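Local coordinates for protein Rab GDP dissociation inhibitor alpha (Naegleria fowleri, PDB 6C87) that probably binds prenylated Rab GTPases in their GDP-bound form, slows release of the nucleotide and keeps the Rab soluble for recycling between membranes, at residues L113-F118 and A325-I330; C346-T351 and K359-V364. One frame throughout, in Å; residues are numbered along the deposited sequence.

Contact 1 (L113-F118 and A325-I330)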
# COMPACT_ATOMS: atom_id res chain seq x y z
N LEU A 113 9.03 13.27 -28.95
CA LEU A 113 7.64 12.88 -29.18
C LEU A 113 7.46 12.20 -30.53
O LEU A 113 8.24 12.40 -31.47
CB LEU A 113 6.72 14.11 -29.05
CG LEU A 113 6.94 15.36 -29.90
CD1 LEU A 113 6.16 15.27 -31.22
CD2 LEU A 113 6.66 16.67 -29.14
N VAL A 114 6.45 11.36 -30.60
CA VAL A 114 6.00 10.73 -31.83
C VAL A 114 4.90 11.59 -32.43
O VAL A 114 4.01 12.07 -31.71
CB VAL A 114 5.52 9.29 -31.54
CG1 VAL A 114 4.98 8.64 -32.79
CG2 VAL A 114 6.67 8.48 -30.93
N GLU A 115 4.95 11.79 -33.75
CA GLU A 115 4.08 12.80 -34.36
C GLU A 115 2.68 12.30 -34.66
O GLU A 115 1.75 13.10 -34.71
CB GLU A 115 4.74 13.36 -35.62
CG GLU A 115 5.97 14.19 -35.29
CD GLU A 115 6.73 14.65 -36.53
OE1 GLU A 115 6.11 14.79 -37.61
OE2 GLU A 115 7.94 14.89 -36.41
N GLY A 116 2.47 11.00 -34.86
CA GLY A 116 1.20 10.51 -35.33
C GLY A 116 0.67 9.35 -34.51
O GLY A 116 1.42 8.58 -33.93
N SER A 117 -0.66 9.27 -34.43
CA SER A 117 -1.33 8.11 -33.85
C SER A 117 -2.51 7.77 -34.74
O SER A 117 -3.50 8.51 -34.76
CB SER A 117 -1.79 8.38 -32.43
OG SER A 117 -2.38 7.21 -31.89
N PHE A 118 -2.42 6.62 -35.44
CA PHE A 118 -3.38 6.25 -36.48
C PHE A 118 -3.88 4.83 -36.28
O PHE A 118 -3.20 3.98 -35.71
CB PHE A 118 -2.76 6.36 -37.87
CG PHE A 118 -2.40 7.75 -38.23
CD1 PHE A 118 -1.17 8.27 -37.87
CD2 PHE A 118 -3.30 8.55 -38.91
CE1 PHE A 118 -0.84 9.57 -38.19
CE2 PHE A 118 -2.98 9.86 -39.22
CZ PHE A 118 -1.75 10.37 -38.86
N ALA A 325 3.65 12.97 -41.52
CA ALA A 325 4.24 12.67 -40.23
C ALA A 325 5.61 12.01 -40.40
O ALA A 325 5.78 11.12 -41.24
CB ALA A 325 3.31 11.76 -39.42
N LYS A 326 6.59 12.47 -39.63
CA LYS A 326 7.93 11.92 -39.66
C LYS A 326 8.15 10.83 -38.62
O LYS A 326 9.23 10.23 -38.58
CB LYS A 326 8.95 13.05 -39.50
CG LYS A 326 8.86 14.07 -40.62
CD LYS A 326 9.79 15.25 -40.38
CE LYS A 326 9.08 16.54 -40.66
NZ LYS A 326 7.90 16.73 -39.75
N SER A 327 7.17 10.58 -37.76
CA SER A 327 7.16 9.44 -36.85
C SER A 327 5.70 9.17 -36.51
O SER A 327 4.90 10.10 -36.43
CB SER A 327 7.97 9.68 -35.58
OG SER A 327 7.53 10.83 -34.86
N SER A 328 5.35 7.89 -36.32
CA SER A 328 3.94 7.60 -36.18
C SER A 328 3.72 6.22 -35.58
O SER A 328 4.47 5.27 -35.85
CB SER A 328 3.21 7.69 -37.53
OG SER A 328 1.81 7.69 -37.34
N GLN A 329 2.66 6.12 -34.77
CA GLN A 329 2.08 4.86 -34.34
C GLN A 329 0.88 4.55 -35.23
O GLN A 329 0.03 5.42 -35.44
CB GLN A 329 1.65 4.94 -32.87
CG GLN A 329 0.97 3.70 -32.33
CD GLN A 329 1.96 2.61 -31.96
OE1 GLN A 329 2.58 2.00 -32.83
NE2 GLN A 329 2.09 2.34 -30.66
N ILE A 330 0.80 3.31 -35.73
CA ILE A 330 -0.29 2.87 -36.60
C ILE A 330 -0.79 1.51 -36.12
O ILE A 330 -0.03 0.54 -36.14
CB ILE A 330 0.14 2.78 -38.07
CG1 ILE A 330 0.99 3.99 -38.47
CG2 ILE A 330 -1.10 2.67 -38.97
CD1 ILE A 330 1.52 3.92 -39.86
O HOH W 1 9.10 12.77 -35.23

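Contact 2 (C346-T351 and K359-V364)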
# COMPACT_ATOMS: atom_id res chain seq x y z
N CYS A 346 5.02 0.87 -36.54
CA CYS A 346 5.58 2.11 -36.02
C CYS A 346 6.57 2.67 -37.02
O CYS A 346 7.30 1.92 -37.68
CB CYS A 346 6.26 1.90 -34.67
SG CYS A 346 7.72 0.89 -34.75
N VAL A 347 6.57 3.99 -37.16
CA VAL A 347 7.40 4.68 -38.13
C VAL A 347 8.29 5.65 -37.38
O VAL A 347 7.80 6.42 -36.54
CB VAL A 347 6.55 5.42 -39.18
CG1 VAL A 347 7.46 6.03 -40.24
CG2 VAL A 347 5.53 4.47 -39.79
N THR A 348 9.59 5.58 -37.64
CA THR A 348 10.55 6.54 -37.12
C THR A 348 11.42 6.99 -38.28
O THR A 348 11.38 6.41 -39.36
CB THR A 348 11.40 5.92 -36.00
OG1 THR A 348 12.04 4.74 -36.48
CG2 THR A 348 10.53 5.57 -34.81
N SER A 349 12.20 8.04 -38.05
CA SER A 349 12.94 8.63 -39.16
C SER A 349 14.13 9.43 -38.63
O SER A 349 14.56 9.25 -37.48
CB SER A 349 12.02 9.53 -39.99
OG SER A 349 11.61 10.65 -39.22
N PHE A 350 14.65 10.32 -39.47
CA PHE A 350 15.72 11.24 -39.09
C PHE A 350 15.36 12.04 -37.84
O PHE A 350 16.26 12.45 -37.10
CB PHE A 350 16.03 12.19 -40.26
CG PHE A 350 14.79 12.65 -41.04
CD1 PHE A 350 14.23 11.84 -42.03
CD2 PHE A 350 14.20 13.89 -40.78
CE1 PHE A 350 13.10 12.26 -42.74
CE2 PHE A 350 13.07 14.31 -41.49
CZ PHE A 350 12.53 13.49 -42.48
N THR A 351 14.07 12.26 -37.58
CA THR A 351 13.68 13.09 -36.45
C THR A 351 14.02 12.44 -35.11
O THR A 351 14.11 13.15 -34.10
CB THR A 351 12.18 13.43 -36.48
OG1 THR A 351 11.39 12.24 -36.54
CG2 THR A 351 11.85 14.35 -37.64
N LYS A 359 14.92 9.66 -44.94
CA LYS A 359 14.62 8.24 -44.83
C LYS A 359 13.71 7.97 -43.64
O LYS A 359 13.75 8.67 -42.62
CB LYS A 359 15.91 7.40 -44.72
CG LYS A 359 16.74 7.34 -46.00
CD LYS A 359 15.97 6.62 -47.12
CE LYS A 359 16.89 6.01 -48.19
NZ LYS A 359 17.66 7.02 -48.98
N TYR A 360 12.89 6.95 -43.79
CA TYR A 360 11.92 6.54 -42.78
C TYR A 360 12.07 5.05 -42.55
O TYR A 360 12.30 4.28 -43.50
CB TYR A 360 10.48 6.88 -43.23
CG TYR A 360 10.24 8.33 -43.63
CD1 TYR A 360 10.73 8.83 -44.84
CD2 TYR A 360 9.49 9.20 -42.82
CE1 TYR A 360 10.52 10.15 -45.22
CE2 TYR A 360 9.27 10.53 -43.21
CZ TYR A 360 9.79 10.99 -44.42
OH TYR A 360 9.59 12.29 -44.83
N ILE A 361 11.97 4.64 -41.29
CA ILE A 361 11.94 3.23 -40.91
C ILE A 361 10.51 2.92 -40.50
O ILE A 361 9.99 3.52 -39.55
CB ILE A 361 12.90 2.91 -39.76
CG1 ILE A 361 14.28 3.51 -39.99
CG2 ILE A 361 12.97 1.41 -39.57
CD1 ILE A 361 14.97 3.03 -41.24
N ALA A 362 9.85 2.03 -41.24
CA ALA A 362 8.52 1.56 -40.90
C ALA A 362 8.62 0.07 -40.65
O ALA A 362 9.06 -0.69 -41.53
CB ALA A 362 7.50 1.88 -41.99
N ILE A 363 8.27 -0.36 -39.44
CA ILE A 363 8.42 -1.75 -39.06
C ILE A 363 7.03 -2.30 -38.78
O ILE A 363 6.28 -1.74 -37.97
CB ILE A 363 9.37 -1.90 -37.86
CG1 ILE A 363 10.74 -1.33 -38.26
CG2 ILE A 363 9.49 -3.37 -37.46
CD1 ILE A 363 11.88 -1.61 -37.32
N VAL A 364 6.68 -3.38 -39.48
CA VAL A 364 5.37 -4.01 -39.40
C VAL A 364 5.52 -5.29 -38.59
O VAL A 364 6.43 -6.10 -38.85
CB VAL A 364 4.80 -4.30 -40.79
CG1 VAL A 364 3.37 -4.82 -40.69
CG2 VAL A 364 4.89 -3.05 -41.66
O HOH W 2 10.25 1.93 -37.22

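Contact 1 (L113-F118 and A325-I330)
OE1 of E115 is gripped by two groups of K326. The backbone N of K326 donates to it at 3.1 Å in a nearly straight bond, 176° at the hydrogen. This donor comes from well above the carboxylate plane. The ammonium NZ of K326 adds a weak salt bridge to the same oxygen at 3.4 Å. The lysine chain is bent near its end, which turns NZ back to the carboxylate. The pair sits at the end of the contact where 113-118 and 325-330 come together, ahead of a parallel pairing in the mixed sheet of this GDP dissociation inhibitor fold.

S327 closes the same end. Its OG takes the backbone N-H of E115 at 3.0 Å. A chi1 of 57° sets OG between its own N and carbonyl carbon, on the side of E115. Water 1 donates to OE2 of E115; its very short approach to OG of S327 is doubtful. CG1 of V114 lies against the backbone of S328, 3.6 Å from its N.

Further on, the parallel ladder takes over. N of Q329 donates to O of G116 at 2.9 Å, and O of Q329 receives N of F118 at 2.7 Å. Both bonds of Q329 thus go to one strand, on either side of S117. The side chains of S117 and Q329 share one face of the sheet, but their polar ends go elsewhere, to Y222 and T419. F118 and I330 share the other face. There CB of F118 meets CG2 of I330 at 4.2 Å. The F118 ring turns its edge to S328, whose OG lies near the ring plane beside CD1 and CE1.

Contact 2 (C346-T351 and K359-V364)
Strands 346-349 and 360-364 run antiparallel as the two arms of a beta hairpin, at 162° to each other, with C346-I363 and T348-I361 as its hydrogen-bonded pairs. Each of these pairs is joined by two N-H...O bonds. The T348-I361 bonds are the shorter, with T348 N to I361 O at 2.8 Å and I361 N to T348 O at 2.7 Å.

V347 and A362 form the non-hydrogen-bonded pair between them. CG2 of V347 meets CB of A362 at 3.9 Å, while CG1 of V347 packs at 4.3 Å from CB of Y360. On the other face, T348 and I361 cross at an angle, and OG1 of T348 is 3.9 Å from CB of I361. Water 2 donates to O of C346 and has a weak link to OG1 of T348.

At the turn end, F350 and Y360 lie side by side and point the same way. They make a T-shaped stack, with ring centres 5.5 Å apart and planes at 73°. The edge of F350 supplies the contact. Its CE1 sits over one face of Y360, toward the rim, 3.9 Å from CZ. A chi1 of 39° brings the F350 ring back over its neighbour S349, whose OG lies above the ring centre and probably also bonds O of K326. O of K359 lies at the edge of the F350 ring, near its plane.

The chemistry is thus divided along the hairpin. Backbone bonds set the register of the strands, and the F350-Y360 stack packs the start of the 3-10 segment after 349 against the start of the return strand. O of I361 is met by two donors, T348 N from the backbone pairing and water 2.

In the fold
From the N terminus, the chain passes through the first strands and helices before it reaches strand 111-121. About two hundred residues later, 325-330 returns beside it, and contact 1 closes that long loop. The chain then passes helix 334-337 and enters strand 343-349. Contact 2 closes a short hairpin loop, back to strand 360-367. The two contacts follow in series and neither encloses the other. The centres of contact 1 and contact 2 are about 9 Å apart. Strand 328-332 pairs with strand 343-349, probably through S328 O and V347 N; K326 O also lies very close to S349 OG. The order 111-121, 328-332, 343-349, 360-367 is therefore continuous in one sheet, which strand 302-315 extends beyond 360-367.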